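Side-chain contacts in endonuclease V (Streptomyces avermitilis, PDB 3GOC), which probably repairs deaminated DNA, cutting double strands at the second phosphodiester bond 3' to a deoxyinosine with magnesium as cofactor: residues G40-V45 / P210-R215; A59-D64 / L68-E73. One frame throughout, in Å; residues are numbered along the deposited sequence.

Interaction 1. Residues G40-V45 / P210-R215; sequences GRVTGV and PETTRR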
loop_
_atom_site.group_PDB
_atom_site.type_symbol
_atom_site.label_atom_id
_atom_site.label_comp_id
_atom_site.label_asym_id
_atom_site.label_seq_id
_atom_site.Cartn_x
_atom_site.Cartn_y
_atom_site.Cartn_z
ATOM N N GLY A 40 3.445 -10.230 6.195
ATOM C CA GLY A 40 2.671 -10.791 7.287
ATOM C C GLY A 40 1.255 -11.117 6.849
ATOM O O GLY A 40 1.020 -11.424 5.678
ATOM N N ARG A 41 0.317 -11.044 7.791
ATOM C CA ARG A 41 -1.090 -11.339 7.525
ATOM C C ARG A 41 -1.967 -10.102 7.692
ATOM O O ARG A 41 -1.648 -9.200 8.463
ATOM C CB ARG A 41 -1.602 -12.436 8.477
ATOM C CG ARG A 41 -1.345 -13.886 8.048
ATOM C CD ARG A 41 0.117 -14.309 8.121
ATOM N NE ARG A 41 0.286 -15.692 7.656
ATOM C CZ ARG A 41 0.123 -16.775 8.414
ATOM N NH1 ARG A 41 -0.211 -16.660 9.693
ATOM N NH2 ARG A 41 0.290 -17.982 7.889
ATOM N N VAL A 42 -3.069 -10.058 6.950
ATOM C CA VAL A 42 -4.016 -8.955 7.043
ATOM C C VAL A 42 -5.378 -9.639 6.997
ATOM O O VAL A 42 -5.622 -10.520 6.167
ATOM C CB VAL A 42 -3.820 -7.936 5.896
ATOM C CG1 VAL A 42 -4.010 -8.608 4.558
ATOM C CG2 VAL A 42 -4.767 -6.752 6.073
ATOM N N THR A 43 -6.260 -9.234 7.900
ATOM C CA THR A 43 -7.556 -9.884 8.042
ATOM C C THR A 43 -8.769 -8.984 7.919
ATOM O O THR A 43 -8.817 -7.909 8.505
ATOM C CB THR A 43 -7.608 -10.583 9.417
ATOM O OG1 THR A 43 -6.571 -11.571 9.472
ATOM C CG2 THR A 43 -8.955 -11.242 9.656
ATOM N N GLY A 44 -9.755 -9.439 7.157
ATOM C CA GLY A 44 -10.969 -8.668 7.029
ATOM C C GLY A 44 -12.028 -9.239 7.954
ATOM O O GLY A 44 -12.080 -10.446 8.176
ATOM N N VAL A 45 -12.857 -8.370 8.521
ATOM C CA VAL A 45 -13.941 -8.810 9.383
ATOM C C VAL A 45 -15.192 -8.092 8.917
ATOM O O VAL A 45 -15.144 -6.924 8.523
ATOM C CB VAL A 45 -13.698 -8.469 10.878
ATOM C CG1 VAL A 45 -12.656 -9.404 11.466
ATOM C CG2 VAL A 45 -13.259 -7.025 11.020
ATOM N N PRO A 210 -11.574 -2.862 -0.423
ATOM C CA PRO A 210 -10.488 -3.761 -0.020
ATOM C C PRO A 210 -10.873 -5.226 -0.173
ATOM O O PRO A 210 -12.000 -5.614 0.148
ATOM C CB PRO A 210 -10.256 -3.389 1.440
ATOM C CG PRO A 210 -10.552 -1.932 1.458
ATOM C CD PRO A 210 -11.803 -1.826 0.600
ATOM N N GLU A 211 -9.941 -6.047 -0.650
ATOM C CA GLU A 211 -10.224 -7.467 -0.826
ATOM C C GLU A 211 -10.605 -8.134 0.486
ATOM O O GLU A 211 -11.356 -9.104 0.494
ATOM C CB GLU A 211 -9.027 -8.167 -1.486
ATOM C CG GLU A 211 -8.889 -7.788 -2.953
ATOM C CD GLU A 211 -7.894 -8.636 -3.716
ATOM O OE1 GLU A 211 -7.846 -9.861 -3.484
ATOM O OE2 GLU A 211 -7.170 -8.077 -4.568
ATOM N N THR A 212 -10.094 -7.608 1.594
ATOM C CA THR A 212 -10.431 -8.152 2.907
ATOM C C THR A 212 -11.937 -8.017 3.166
ATOM O O THR A 212 -12.567 -8.934 3.706
ATOM C CB THR A 212 -9.662 -7.426 4.028
ATOM O OG1 THR A 212 -9.716 -6.007 3.810
ATOM C CG2 THR A 212 -8.210 -7.888 4.054
ATOM N N THR A 213 -12.514 -6.880 2.779
ATOM C CA THR A 213 -13.941 -6.657 2.971
ATOM C C THR A 213 -14.746 -7.512 2.012
ATOM O O THR A 213 -15.742 -8.125 2.400
ATOM C CB THR A 213 -14.306 -5.180 2.761
ATOM O OG1 THR A 213 -13.713 -4.402 3.808
ATOM C CG2 THR A 213 -15.821 -4.985 2.790
ATOM N N ARG A 214 -14.307 -7.564 0.761
ATOM C CA ARG A 214 -15.003 -8.364 -0.238
ATOM C C ARG A 214 -15.105 -9.822 0.218
ATOM O O ARG A 214 -16.173 -10.430 0.143
ATOM C CB ARG A 214 -14.271 -8.259 -1.579
ATOM C CG ARG A 214 -14.497 -6.926 -2.293
ATOM C CD ARG A 214 -13.538 -6.758 -3.461
ATOM N NE ARG A 214 -13.571 -7.905 -4.363
ATOM C CZ ARG A 214 -14.444 -8.062 -5.351
ATOM N NH1 ARG A 214 -15.368 -7.139 -5.580
ATOM N NH2 ARG A 214 -14.396 -9.155 -6.105
ATOM N N ARG A 215 -13.995 -10.368 0.712
ATOM C CA ARG A 215 -13.948 -11.754 1.184
ATOM C C ARG A 215 -14.808 -11.991 2.425
ATOM O O ARG A 215 -15.597 -12.931 2.476
ATOM C CB ARG A 215 -12.512 -12.149 1.533
ATOM C CG ARG A 215 -11.503 -12.036 0.417
ATOM C CD ARG A 215 -11.593 -13.208 -0.504
ATOM N NE ARG A 215 -10.481 -13.223 -1.453
ATOM C CZ ARG A 215 -10.392 -14.087 -2.456
ATOM N NH1 ARG A 215 -11.344 -14.992 -2.626
ATOM N NH2 ARG A 215 -9.368 -14.036 -3.289
#
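Thr212 lays its CB and CG2 over the backbone of Gly44, where the strand has no side chain to hold the helix off. Thr212 CB comes to 3.5 Å from Gly44 CA, and its methyl, CG2, stands 3.8 Å from Gly44 N. The same methyl reaches back along the strand to Thr43 C (4.1 Å) and meets Val42 CG2, again at 4.1 Å, the two side chains crossing at about a right angle. The torsions account for this: Val42 CG2 is anti to its own backbone N, while Thr212 CG2 is anti to its own carbonyl carbon, beside the backbone N, which swings the methyl, not OG1, onto the strand. The backbones come close, with Gly44 CA and Thr212 CA 4.2 Å apart and the local axes 6.6 Å apart at a crossing angle of -45°. A CB modelled on Gly44 would point at the helix and fall 2.2 Å from Thr212 O, so the absence of a side chain is a steric condition of this packing. Thr43 points away from the helix; its OG1 is hydrogen-bonded to Pro108 O. The contact seats the first turn of helix 211-228, with Pro210 at its N-cap position, on the central sheet of this RNase H-clan fold. The metal ligand Asp46 follows two residues after Gly44 on the same strand, and Thr213 touches Asp114, a further magnesium ligand. With no hydrogen bond across the segments, strand and helix are held here by van der Waals contact and shape alone, and the fit depends on close backbone approach.

Interaction 2. Residues A59-D64 / L68-E73; sequences AAVVLD and LDVVAE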
loop_
_atom_site.group_PDB
_atom_site.type_symbol
_atom_site.label_atom_id
_atom_site.label_comp_id
_atom_site.label_asym_id
_atom_site.label_seq_id
_atom_site.Cartn_x
_atom_site.Cartn_y
_atom_site.Cartn_z
ATOM N N ALA A 59 -17.664 -12.984 10.146
ATOM C CA ALA A 59 -16.670 -13.721 9.387
ATOM C C ALA A 59 -15.333 -13.015 9.503
ATOM O O ALA A 59 -15.264 -11.789 9.580
ATOM C CB ALA A 59 -17.074 -13.819 7.916
ATOM N N ALA A 60 -14.271 -13.807 9.543
ATOM C CA ALA A 60 -12.920 -13.275 9.595
ATOM C C ALA A 60 -12.170 -14.023 8.504
ATOM O O ALA A 60 -12.171 -15.253 8.475
ATOM C CB ALA A 60 -12.287 -13.542 10.954
ATOM N N VAL A 61 -11.564 -13.279 7.589
ATOM C CA VAL A 61 -10.810 -13.887 6.503
ATOM C C VAL A 61 -9.393 -13.352 6.529
ATOM O O VAL A 61 -9.169 -12.152 6.382
ATOM C CB VAL A 61 -11.444 -13.583 5.133
ATOM C CG1 VAL A 61 -10.620 -14.239 4.030
ATOM C CG2 VAL A 61 -12.877 -14.100 5.093
ATOM N N VAL A 62 -8.440 -14.257 6.732
ATOM C CA VAL A 62 -7.026 -13.908 6.812
ATOM C C VAL A 62 -6.348 -14.049 5.457
ATOM O O VAL A 62 -6.454 -15.091 4.806
ATOM C CB VAL A 62 -6.287 -14.821 7.810
ATOM C CG1 VAL A 62 -4.866 -14.335 7.997
ATOM C CG2 VAL A 62 -7.023 -14.849 9.136
ATOM N N LEU A 63 -5.661 -12.996 5.032
ATOM C CA LEU A 63 -4.953 -13.013 3.758
ATOM C C LEU A 63 -3.449 -12.905 3.957
ATOM O O LEU A 63 -2.974 -12.380 4.966
ATOM C CB LEU A 63 -5.371 -11.828 2.881
ATOM C CG LEU A 63 -6.852 -11.553 2.632
ATOM C CD1 LEU A 63 -6.986 -10.307 1.769
ATOM C CD2 LEU A 63 -7.490 -12.749 1.956
ATOM N N ASP A 64 -2.705 -13.431 2.994
ATOM C CA ASP A 64 -1.258 -13.292 3.011
ATOM C C ASP A 64 -1.151 -11.888 2.414
ATOM O O ASP A 64 -1.579 -11.653 1.284
ATOM C CB ASP A 64 -0.602 -14.316 2.084
ATOM C CG ASP A 64 0.892 -14.090 1.935
ATOM O OD1 ASP A 64 1.313 -13.607 0.867
ATOM O OD2 ASP A 64 1.638 -14.382 2.891
ATOM N N LEU A 68 -2.066 -11.535 -1.255
ATOM C CA LEU A 68 -3.498 -11.314 -1.070
ATOM C C LEU A 68 -4.260 -12.637 -1.144
ATOM O O LEU A 68 -5.490 -12.656 -1.210
ATOM C CB LEU A 68 -4.058 -10.315 -2.091
ATOM C CG LEU A 68 -3.524 -8.880 -2.006
ATOM C CD1 LEU A 68 -4.359 -7.974 -2.900
ATOM C CD2 LEU A 68 -3.582 -8.384 -0.574
ATOM N N ASP A 69 -3.529 -13.749 -1.130
ATOM C CA ASP A 69 -4.178 -15.056 -1.158
ATOM C C ASP A 69 -4.795 -15.340 0.206
ATOM O O ASP A 69 -4.269 -14.923 1.240
ATOM C CB ASP A 69 -3.186 -16.178 -1.483
ATOM C CG ASP A 69 -2.680 -16.119 -2.908
ATOM O OD1 ASP A 69 -3.445 -15.693 -3.797
ATOM O OD2 ASP A 69 -1.522 -16.523 -3.137
ATOM N N VAL A 70 -5.916 -16.050 0.206
ATOM C CA VAL A 70 -6.578 -16.402 1.454
ATOM C C VAL A 70 -5.785 -17.524 2.112
ATOM O O VAL A 70 -5.440 -18.515 1.465
ATOM C CB VAL A 70 -8.021 -16.884 1.203
ATOM C CG1 VAL A 70 -8.656 -17.344 2.513
ATOM C CG2 VAL A 70 -8.836 -15.764 0.587
ATOM N N VAL A 71 -5.474 -17.360 3.393
ATOM C CA VAL A 71 -4.732 -18.389 4.110
ATOM C C VAL A 71 -5.544 -19.024 5.233
ATOM O O VAL A 71 -5.196 -20.097 5.718
ATOM C CB VAL A 71 -3.405 -17.845 4.684
ATOM C CG1 VAL A 71 -2.501 -17.396 3.545
ATOM C CG2 VAL A 71 -3.670 -16.697 5.635
ATOM N N ALA A 72 -6.633 -18.373 5.639
ATOM C CA ALA A 72 -7.480 -18.906 6.704
ATOM C C ALA A 72 -8.786 -18.133 6.789
ATOM O O ALA A 72 -8.856 -16.977 6.382
ATOM C CB ALA A 72 -6.748 -18.824 8.036
ATOM N N GLU A 73 -9.823 -18.778 7.310
ATOM C CA GLU A 73 -11.116 -18.120 7.465
ATOM C C GLU A 73 -11.921 -18.803 8.555
ATOM O O GLU A 73 -11.695 -19.972 8.864
ATOM C CB GLU A 73 -11.896 -18.144 6.148
ATOM C CG GLU A 73 -12.193 -19.529 5.619
ATOM C CD GLU A 73 -12.916 -19.498 4.284
ATOM O OE1 GLU A 73 -12.433 -18.808 3.361
ATOM O OE2 GLU A 73 -13.966 -20.165 4.159
#
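The flat peptide joining Val62 to Leu63 carries Val71 CG2 over one face at its oxygen, 3.3 Å from Val62 O, while Val70 CG1 approaches obliquely from the other side, 3.9 Å from that oxygen. Val71 N donates to Val62 O (2.8 Å) in an almost straight bond, 173° at the hydrogen, tilted 20° from the carbonyl plane; Ala72 N adds a weak second bond. Two successive residues thus face Val62, which defines a classic beta bulge in the antiparallel hairpin of strands 55-64 and 70-79. Val62 N returns a bond to Ala72 O. On the sheet face shared by Val61, Leu63 and Val70, the two Val70 methyls divide their work: CG2 lies 3.6 Å from Leu63 CD2, and CG1 lies 4.0 Å from Val61 CG1. With an alanine at Val70 both methyls go, and Val61 CG1 and Leu63 CD2 would probably be left facing a gap. Towards the turn, Asp64 N bonds to Asp69 O (2.8 Å) and Leu68 N to Asp64 O (2.6 Å). With its CG anti to the backbone N (chi1 173°), Asp64 hydrogen-bonds through OD1 to Thr67 OG1, which itself takes a bond from Asp69 N.

In the fold
Both contacts build on the same sheet: strand 41-49 of interaction 1 pairs with strand 55-64 of interaction 2, through Leu63 N to Val42 O and Gly44 N to Val61 O, both probable hydrogen bonds. Interaction 1 is wholly buried, small (149 Å²) and apolar, a helix laid on a sheet strand. Interaction 2 is larger (487 Å²) and only partly buried, reaching strand 70-79, at one margin of the sheet within this chain, and it is held by backbone hydrogen bonds with apolar side chains beside them. Helix 211-228 spans the two: Thr212 also touches Leu63, and Glu211 packs on Leu68. In sequence the hairpin lies inside the long loop that interaction 1 closes.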